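Local coordinates for tail fiber protein (Acinetobacter phage AM24, PDB 5W5P), which is the tailspike of a phage that infects Acinetobacter baumannii, and probably recognises and perhaps degrades the capsular polysaccharide of its host, at residues C289-G295 with L315-V321; E339-T343 with G375-Y380. One frame throughout, in Å; residues are numbered along the deposited sequence.

Interaction 1 of 2, residues C289-G295 with L315-V321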
loop_
_atom_site.group_PDB
_atom_site.type_symbol
_atom_site.label_atom_id
_atom_site.label_comp_id
_atom_site.label_asym_id
_atom_site.label_seq_id
_atom_site.Cartn_x
_atom_site.Cartn_y
_atom_site.Cartn_z
ATOM N N CYS A 289 -13.273 -11.931 -0.859
ATOM C CA CYS A 289 -14.210 -12.261 -1.932
ATOM C C CYS A 289 -14.159 -13.754 -2.227
ATOM O O CYS A 289 -13.122 -14.270 -2.655
ATOM C CB CYS A 289 -13.913 -11.464 -3.199
ATOM S SG CYS A 289 -13.505 -9.738 -2.923
ATOM N N GLU A 290 -15.289 -14.431 -2.029
ATOM C CA GLU A 290 -15.383 -15.880 -2.158
ATOM C C GLU A 290 -16.417 -16.220 -3.222
ATOM O O GLU A 290 -17.597 -15.889 -3.073
ATOM C CB GLU A 290 -15.756 -16.522 -0.819
ATOM C CG GLU A 290 -14.861 -16.107 0.343
ATOM C CD GLU A 290 -13.626 -16.990 0.479
ATOM O OE1 GLU A 290 -13.288 -17.710 -0.489
ATOM O OE2 GLU A 290 -12.997 -16.972 1.560
ATOM N N SER A 291 -15.968 -16.875 -4.292
ATOM C CA SER A 291 -16.854 -17.371 -5.345
ATOM C C SER A 291 -17.644 -16.236 -5.996
ATOM O O SER A 291 -18.831 -16.374 -6.289
ATOM C CB SER A 291 -17.798 -18.445 -4.803
ATOM O OG SER A 291 -17.071 -19.511 -4.220
ATOM N N CYS A 292 -16.986 -15.102 -6.220
ATOM C CA CYS A 292 -17.587 -13.994 -6.950
ATOM C C CYS A 292 -17.348 -14.168 -8.446
ATOM O O CYS A 292 -16.250 -14.517 -8.875
ATOM C CB CYS A 292 -17.010 -12.662 -6.479
ATOM S SG CYS A 292 -17.553 -12.172 -4.836
ATOM N N TYR A 293 -18.381 -13.912 -9.239
ATOM C CA TYR A 293 -18.311 -14.155 -10.674
ATOM C C TYR A 293 -17.683 -13.001 -11.448
ATOM O O TYR A 293 -17.463 -13.135 -12.659
ATOM C CB TYR A 293 -19.716 -14.467 -11.202
ATOM C CG TYR A 293 -20.340 -15.624 -10.466
ATOM C CD1 TYR A 293 -19.864 -16.918 -10.650
ATOM C CD2 TYR A 293 -21.377 -15.424 -9.561
ATOM C CE1 TYR A 293 -20.415 -17.990 -9.969
ATOM C CE2 TYR A 293 -21.941 -16.489 -8.870
ATOM C CZ TYR A 293 -21.455 -17.773 -9.075
ATOM O OH TYR A 293 -22.005 -18.841 -8.395
ATOM N N GLY A 294 -17.376 -11.888 -10.785
ATOM C CA GLY A 294 -16.762 -10.754 -11.447
ATOM C C GLY A 294 -16.395 -9.659 -10.468
ATOM O O GLY A 294 -17.080 -9.467 -9.458
ATOM N N GLY A 295 -15.312 -8.938 -10.750
ATOM C CA GLY A 295 -14.874 -7.871 -9.870
ATOM C C GLY A 295 -15.122 -6.481 -10.415
ATOM O O GLY A 295 -16.271 -6.091 -10.638
ATOM N N LEU A 315 -8.701 -10.756 -1.296
ATOM C CA LEU A 315 -8.816 -12.197 -1.480
ATOM C C LEU A 315 -9.748 -12.448 -2.656
ATOM O O LEU A 315 -10.821 -11.839 -2.739
ATOM C CB LEU A 315 -9.342 -12.872 -0.214
ATOM C CG LEU A 315 -9.963 -14.269 -0.288
ATOM C CD1 LEU A 315 -8.901 -15.332 -0.398
ATOM C CD2 LEU A 315 -10.813 -14.510 0.950
ATOM N N TRP A 316 -9.328 -13.321 -3.576
ATOM C CA TRP A 316 -10.091 -13.623 -4.794
ATOM C C TRP A 316 -9.917 -15.114 -5.090
ATOM O O TRP A 316 -8.976 -15.515 -5.783
ATOM C CB TRP A 316 -9.629 -12.758 -5.959
ATOM C CG TRP A 316 -10.576 -12.725 -7.115
ATOM C CD1 TRP A 316 -10.429 -13.362 -8.319
ATOM C CD2 TRP A 316 -11.813 -12.008 -7.190
ATOM N NE1 TRP A 316 -11.502 -13.089 -9.132
ATOM C CE2 TRP A 316 -12.362 -12.254 -8.465
ATOM C CE3 TRP A 316 -12.510 -11.181 -6.304
ATOM C CZ2 TRP A 316 -13.580 -11.706 -8.872
ATOM C CZ3 TRP A 316 -13.718 -10.638 -6.707
ATOM C CH2 TRP A 316 -14.242 -10.903 -7.978
ATOM N N GLU A 317 -10.835 -15.926 -4.569
ATOM C CA GLU A 317 -10.742 -17.378 -4.638
ATOM C C GLU A 317 -11.988 -17.954 -5.297
ATOM O O GLU A 317 -13.102 -17.471 -5.063
ATOM C CB GLU A 317 -10.562 -17.974 -3.237
ATOM C CG GLU A 317 -10.017 -19.390 -3.211
ATOM C CD GLU A 317 -9.545 -19.793 -1.828
ATOM O OE1 GLU A 317 -9.689 -18.977 -0.893
ATOM O OE2 GLU A 317 -9.027 -20.922 -1.675
ATOM N N SER A 318 -11.789 -18.990 -6.117
ATOM C CA SER A 318 -12.887 -19.692 -6.788
ATOM C C SER A 318 -13.802 -18.713 -7.512
ATOM O O SER A 318 -15.023 -18.873 -7.542
ATOM C CB SER A 318 -13.681 -20.548 -5.798
ATOM O OG SER A 318 -12.820 -21.400 -5.067
ATOM N N SER A 319 -13.203 -17.696 -8.109
ATOM C CA SER A 319 -13.944 -16.561 -8.633
ATOM C C SER A 319 -13.705 -16.417 -10.137
ATOM O O SER A 319 -13.087 -17.271 -10.780
ATOM C CB SER A 319 -13.548 -15.296 -7.872
ATOM O OG SER A 319 -14.126 -15.278 -6.577
ATOM N N GLY A 320 -14.203 -15.323 -10.695
ATOM C CA GLY A 320 -14.093 -15.041 -12.113
ATOM C C GLY A 320 -13.005 -14.036 -12.427
ATOM O O GLY A 320 -11.927 -14.051 -11.825
ATOM N N VAL A 321 -13.292 -13.154 -13.386
ATOM C CA VAL A 321 -12.342 -12.110 -13.753
ATOM C C VAL A 321 -12.359 -11.037 -12.672
ATOM O O VAL A 321 -13.405 -10.445 -12.382
ATOM C CB VAL A 321 -12.675 -11.525 -15.133
ATOM C CG1 VAL A 321 -11.880 -10.244 -15.386
ATOM C CG2 VAL A 321 -12.395 -12.549 -16.218
HETATM O O HOH W 1 -15.933 -12.860 -14.889
#
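Trp316 lies against Cys289, Cys292 and Gly294 where two neighbouring coils of a parallel beta-helix stack and both turn out of their strands. Strand pairing sets the register: Cys289 faces Trp316 and Glu290 faces Glu317, in parallel, and Ser291 N closes this ladder with a nearly straight bond to Glu317 O (165° at the hydrogen). Trp316 CG stands anti to its backbone N (chi1 -164°), which carries the indole from the Cys289 face of the strands along the turn. From CB outward, the first ring atom to meet the other coil is CE3, 3.4 Å from Cys289 CB, with Cys289 SG at the ring edge. CZ3 touches both Cys289 CB and Cys292 CB. CH2, the far corner, lies 3.6 Å from Cys292 CB and 3.5 Å from Gly294 O, the oxygen approaching edge-on near the ring plane. CZ2 reaches Gly295 N, a spot kept slim by the absence of a side chain. Over one face, offset toward the rim, sits Ser319 CB, 3.2 Å above the plane. Phe322 of the same chain packs edge-to-face with the indole.

Beyond the strands the turns are held by separate hydrogen bonds: Ser319 OG accepts from Cys292 N and donates to Glu317 O, Gly320 N binds Cys292 O, and Gly295 N binds Val321 O. A water spans Tyr293 O and Val321 N. On the opposite strand face Glu290 and Glu317 run side by side, OE1 to OE1 3.8 Å, two like charges close together; Glu290 OE2 is bonded to Asn228 of a second subunit. The indole is pinned in rotation by its N-H: Trp316 NE1 lies 2.9 Å from Gly320 O at 178°, with the oxygen exactly in the ring plane.

Interaction 2 of 2, residues E339-T343 with G375-Y380; sequences EGNNT and GAAAAY
Gly375 O receives the N-H of Gly340 at 2.8 Å, with 147° at the hydrogen and the donor tilted from the carbonyl plane. The Glu339 CA-H leans on the same oxygen, and a water donates to it as well. That water also accepts from Asn341 N and from Asn341 ND2, at 3.3 and 2.7 Å, so the Gly375 carbonyl is linked to both backbone and side chain of Asn341, whose carboxamide oxygen is taken up by Ser319.

At Ala376 the methyl points away, and the backbone N is bonded to Asn414 OD1 on the following coil. Ala377 turns its methyl toward Gly340, CB 4.1 Å from Gly340 CA, while a second water joins Ala377 N to Asn341 O. Ala377 O then accepts from Tyr380 N, closing a tight turn. In that turn Ala379 CB rests 4.0 Å above the face of the Tyr380 ring, toward its rim.

Tyr380 extends its phenol across to Asn342. Its OH donates to Asn342 OD1 at 2.6 Å; this oxygen lies near the ring plane, at the edge, close to CE2 and CZ. The amide stands nearly perpendicular to the ring, the planes 81° apart. Asn342 CG is anti to the backbone N (chi1 -171°), directing the carboxamide to the phenol. Leu346 and Pro347 of helix 346-349 pack against Tyr380. Where strands 331-339 and 365-375 stop, Glu339 and Gly375 form a parallel bridge, the stacking of successive coils that defines a parallel beta-helix.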
loop_
_atom_site.group_PDB
_atom_site.type_symbol
_atom_site.label_atom_id
_atom_site.label_comp_id
_atom_site.label_asym_id
_atom_site.label_seq_id
_atom_site.Cartn_x
_atom_site.Cartn_y
_atom_site.Cartn_z
ATOM N N GLU A 339 -6.471 -17.404 -6.033
ATOM C CA GLU A 339 -6.356 -18.847 -5.832
ATOM C C GLU A 339 -7.499 -19.561 -6.535
ATOM O O GLU A 339 -8.665 -19.355 -6.184
ATOM C CB GLU A 339 -6.353 -19.192 -4.341
ATOM C CG GLU A 339 -6.185 -20.675 -4.049
ATOM C CD GLU A 339 -4.907 -21.243 -4.640
ATOM O OE1 GLU A 339 -3.854 -20.579 -4.536
ATOM O OE2 GLU A 339 -4.952 -22.356 -5.205
ATOM N N GLY A 340 -7.161 -20.401 -7.515
ATOM C CA GLY A 340 -8.103 -21.300 -8.159
ATOM C C GLY A 340 -9.363 -20.666 -8.707
ATOM O O GLY A 340 -10.470 -21.061 -8.331
ATOM N N ASN A 341 -9.214 -19.695 -9.605
ATOM C CA ASN A 341 -10.341 -18.964 -10.169
ATOM C C ASN A 341 -10.664 -19.512 -11.554
ATOM O O ASN A 341 -9.815 -19.473 -12.449
ATOM C CB ASN A 341 -10.024 -17.470 -10.229
ATOM C CG ASN A 341 -9.742 -16.882 -8.858
ATOM O OD1 ASN A 341 -10.652 -16.730 -8.043
ATOM N ND2 ASN A 341 -8.478 -16.552 -8.594
ATOM N N ASN A 342 -11.890 -20.016 -11.728
ATOM C CA ASN A 342 -12.306 -20.613 -12.994
ATOM C C ASN A 342 -13.818 -20.541 -13.200
ATOM O O ASN A 342 -14.470 -21.571 -13.406
ATOM C CB ASN A 342 -11.844 -22.070 -13.075
ATOM C CG ASN A 342 -12.063 -22.684 -14.461
ATOM O OD1 ASN A 342 -12.068 -21.977 -15.471
ATOM N ND2 ASN A 342 -12.258 -24.001 -14.506
ATOM N N THR A 343 -14.388 -19.343 -13.151
ATOM C CA THR A 343 -15.817 -19.164 -13.393
ATOM C C THR A 343 -16.035 -17.747 -13.913
ATOM O O THR A 343 -15.076 -17.024 -14.206
ATOM C CB THR A 343 -16.636 -19.457 -12.130
ATOM O OG1 THR A 343 -18.025 -19.206 -12.389
ATOM C CG2 THR A 343 -16.170 -18.594 -10.967
ATOM N N GLY A 375 -2.329 -17.636 -8.123
ATOM C CA GLY A 375 -2.489 -19.070 -7.971
ATOM C C GLY A 375 -3.563 -19.622 -8.886
ATOM O O GLY A 375 -4.757 -19.434 -8.637
ATOM N N ALA A 376 -3.153 -20.307 -9.949
ATOM C CA ALA A 376 -4.075 -20.705 -11.000
ATOM C C ALA A 376 -4.731 -22.043 -10.689
ATOM O O ALA A 376 -4.135 -22.923 -10.059
ATOM C CB ALA A 376 -3.352 -20.795 -12.344
ATOM N N ALA A 377 -5.976 -22.183 -11.135
ATOM C CA ALA A 377 -6.560 -23.505 -11.272
ATOM C C ALA A 377 -5.759 -24.307 -12.292
ATOM O O ALA A 377 -5.053 -23.754 -13.140
ATOM C CB ALA A 377 -8.022 -23.405 -11.705
ATOM N N ALA A 378 -5.871 -25.634 -12.203
ATOM C CA ALA A 378 -5.082 -26.503 -13.068
ATOM C C ALA A 378 -5.328 -26.232 -14.546
ATOM O O ALA A 378 -4.450 -26.501 -15.371
ATOM C CB ALA A 378 -5.380 -27.970 -12.747
ATOM N N ALA A 379 -6.493 -25.682 -14.891
ATOM C CA ALA A 379 -6.867 -25.482 -16.285
ATOM C C ALA A 379 -6.013 -24.438 -16.994
ATOM O O ALA A 379 -5.940 -24.454 -18.228
ATOM C CB ALA A 379 -8.338 -25.079 -16.369
ATOM N N TYR A 380 -5.370 -23.534 -16.257
ATOM C CA TYR A 380 -4.666 -22.415 -16.869
ATOM C C TYR A 380 -3.159 -22.478 -16.672
ATOM O O TYR A 380 -2.453 -21.539 -17.052
ATOM C CB TYR A 380 -5.235 -21.098 -16.342
ATOM C CG TYR A 380 -6.709 -21.024 -16.611
ATOM C CD1 TYR A 380 -7.180 -20.859 -17.908
ATOM C CD2 TYR A 380 -7.632 -21.169 -15.589
ATOM C CE1 TYR A 380 -8.524 -20.816 -18.177
ATOM C CE2 TYR A 380 -8.985 -21.127 -15.849
ATOM C CZ TYR A 380 -9.425 -20.953 -17.150
ATOM O OH TYR A 380 -10.773 -20.906 -17.422
HETATM O O HOH W 2 -6.560 -17.844 -9.977
HETATM O O HOH W 3 -7.329 -19.970 -12.499
#

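Both interactions join consecutive coils of the same parallel beta-helix, their centres about 11 Å apart, and they share a boundary: strand 331-339, which leads into 339-343, pairs with strand 315-317 of interaction 1 and with strand 365-375 of interaction 2. Interaction 1 is the more buried, built on strand bonds, sulfur and an indole, and its edge reaches a second subunit. Interaction 2 is looser and partly exposed, relying on waters, alanine methyls and one phenol-amide bond, and no other chain of the assembly touches its segments. Asn341 also fastens one to the other through its amide nitrogen, ND2 to Trp316 O.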